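Local atomic coordinates of NAD-dependent aldehyde dehydrogenase (Burkholderia multivorans, PDB entry 5UJU), a protein that probably oxidises aldehydes to carboxylic acids with NAD+ as the electron acceptor. Residues Val325-Asp330 with Ser492-Val497. Residues are numbered along the deposited sequence; the frame is centred on the assembly and turned at random.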
loop_
_atom_site.group_PDB
_atom_site.type_symbol
_atom_site.label_atom_id
_atom_site.label_comp_id
_atom_site.label_asym_id
_atom_site.label_seq_id
_atom_site.Cartn_x
_atom_site.Cartn_y
_atom_site.Cartn_z
ATOM N N VAL A 325 2.574 7.332 31.067
ATOM C CA VAL A 325 2.703 8.660 31.655
ATOM C C VAL A 325 1.746 8.728 32.834
ATOM O O VAL A 325 0.526 8.606 32.657
ATOM C CB VAL A 325 2.407 9.772 30.637
ATOM C CG1 VAL A 325 2.346 11.125 31.354
ATOM C CG2 VAL A 325 3.479 9.816 29.536
ATOM N N ILE A 326 2.290 8.909 34.038
ATOM C CA ILE A 326 1.484 9.017 35.251
ATOM C C ILE A 326 1.467 10.477 35.687
ATOM O O ILE A 326 2.495 11.037 36.093
ATOM C CB ILE A 326 1.987 8.109 36.382
ATOM C CG1 ILE A 326 1.970 6.642 35.937
ATOM C CG2 ILE A 326 1.097 8.302 37.594
ATOM C CD1 ILE A 326 2.331 5.642 37.031
ATOM N N ASP A 327 0.292 11.087 35.607
ATOM C CA ASP A 327 0.089 12.474 36.005
ATOM C C ASP A 327 -0.708 12.613 37.285
ATOM O O ASP A 327 -0.367 13.443 38.142
ATOM C CB ASP A 327 -0.641 13.244 34.897
ATOM C CG ASP A 327 -1.079 14.628 35.353
ATOM O OD1 ASP A 327 -0.201 15.512 35.447
ATOM O OD2 ASP A 327 -2.284 14.820 35.660
ATOM N N SER A 328 -1.788 11.845 37.412
ATOM C CA SER A 328 -2.715 11.933 38.539
ATOM C C SER A 328 -3.695 10.776 38.426
ATOM O O SER A 328 -3.856 10.191 37.353
ATOM C CB SER A 328 -3.447 13.284 38.552
ATOM O OG SER A 328 -3.895 13.649 37.241
ATOM N N THR A 329 -4.326 10.428 39.545
ATOM C CA THR A 329 -5.267 9.319 39.519
ATOM C C THR A 329 -6.279 9.502 40.643
ATOM O O THR A 329 -6.030 10.202 41.625
ATOM C CB THR A 329 -4.540 7.962 39.624
ATOM O OG1 THR A 329 -5.452 6.878 39.364
ATOM C CG2 THR A 329 -3.929 7.787 40.997
ATOM N N ASP A 330 -7.446 8.899 40.465
ATOM C CA ASP A 330 -8.478 8.897 41.489
ATOM C C ASP A 330 -8.363 7.697 42.412
ATOM O O ASP A 330 -9.143 7.584 43.357
ATOM C CB ASP A 330 -9.871 8.960 40.847
ATOM C CG ASP A 330 -10.172 7.756 39.969
ATOM O OD1 ASP A 330 -11.369 7.431 39.813
ATOM O OD2 ASP A 330 -9.222 7.129 39.444
ATOM N N SER A 492 -4.374 10.367 34.270
ATOM C CA SER A 492 -4.580 11.747 34.689
ATOM C C SER A 492 -6.056 11.976 34.967
ATOM O O SER A 492 -6.914 11.434 34.268
ATOM C CB SER A 492 -4.094 12.743 33.631
ATOM O OG SER A 492 -4.318 14.073 34.074
ATOM N N THR A 493 -6.347 12.786 35.985
ATOM C CA THR A 493 -7.705 13.258 36.215
ATOM C C THR A 493 -7.946 14.642 35.624
ATOM O O THR A 493 -9.010 15.225 35.855
ATOM C CB THR A 493 -8.012 13.289 37.710
ATOM O OG1 THR A 493 -7.143 14.238 38.341
ATOM C CG2 THR A 493 -7.792 11.901 38.327
ATOM N N ALA A 494 -7.000 15.171 34.852
ATOM C CA ALA A 494 -7.075 16.533 34.331
ATOM C C ALA A 494 -7.375 16.480 32.841
ATOM O O ALA A 494 -6.662 15.810 32.089
ATOM C CB ALA A 494 -5.772 17.289 34.587
ATOM N N ASP A 495 -8.441 17.174 32.424
ATOM C CA ASP A 495 -8.862 17.133 31.025
ATOM C C ASP A 495 -7.795 17.701 30.099
ATOM O O ASP A 495 -7.637 17.229 28.968
ATOM C CB ASP A 495 -10.188 17.875 30.835
ATOM C CG ASP A 495 -11.387 17.071 31.319
ATOM O OD1 ASP A 495 -11.301 15.824 31.348
ATOM O OD2 ASP A 495 -12.423 17.687 31.653
ATOM N N ASP A 496 -7.081 18.742 30.540
ATOM C CA ASP A 496 -6.053 19.326 29.684
ATOM C C ASP A 496 -4.874 18.378 29.493
ATOM O O ASP A 496 -4.235 18.392 28.434
ATOM C CB ASP A 496 -5.569 20.665 30.251
ATOM C CG ASP A 496 -4.911 20.527 31.617
ATOM O OD1 ASP A 496 -3.680 20.723 31.709
ATOM O OD2 ASP A 496 -5.615 20.186 32.592
ATOM N N VAL A 497 -4.559 17.563 30.502
ATOM C CA VAL A 497 -3.507 16.564 30.336
ATOM C C VAL A 497 -3.968 15.449 29.390
ATOM O O VAL A 497 -3.204 14.987 28.528
ATOM C CB VAL A 497 -3.067 16.016 31.703
ATOM C CG1 VAL A 497 -2.052 14.873 31.510
ATOM C CG2 VAL A 497 -2.492 17.156 32.584
HETATM O O HOH W 1 -5.349 16.469 38.447
#
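Asp327 packs alongside Ser492, Asp327 CB 3.7 Å from Ser492 CB, where two neighbouring parallel strands of an alpha/beta sheet in the aldehyde dehydrogenase fold, 323-326 and 487-491, run out into loops. With CG anti to its backbone N (chi1 171°), Asp327 extends toward the start of helix 495-508. An aspartate offers two acceptor oxygens on a short stem: Asp327 OD2 accepts from Ser492 OG at 2.7 Å and from Ser328 OG at 2.5 Å, the two hydroxyls arriving from opposite faces of the carboxylate plane, each well tilted out of it. The other oxygen, OD1, is bonded to Thr469 OG1, so both oxygens are held, which should restrain rotation about CB-CG.

Serine suits both hydroxyl positions, being short and able to donate and accept at once. Ser492 OG, besides donating to Asp327, accepts from Ala494 N at 3.0 Å; this ST turn bends the chain into the N-cap position of the helix. Ser328 OG likewise takes up Thr493 N across the contact, so the carboxylate helps orient two hydroxyls, each of which accepts a backbone N-H.

Nonpolar groups border this polar cluster. Val497, in the first helical turn, approaches Asp327 from the opposite direction and covers its carbon atoms without competing for its bonds: CG1 sits beside CB and CG, while Val497 CG2 lies 3.9 Å from Asp327 OD2. Thr493 supplies both a methyl and a hydroxyl: CG2 rests on the backbone between Thr329 and Asp330, whereas Thr493 OG1 binds a water at 2.9 Å that also donates weakly to Ser328 OG.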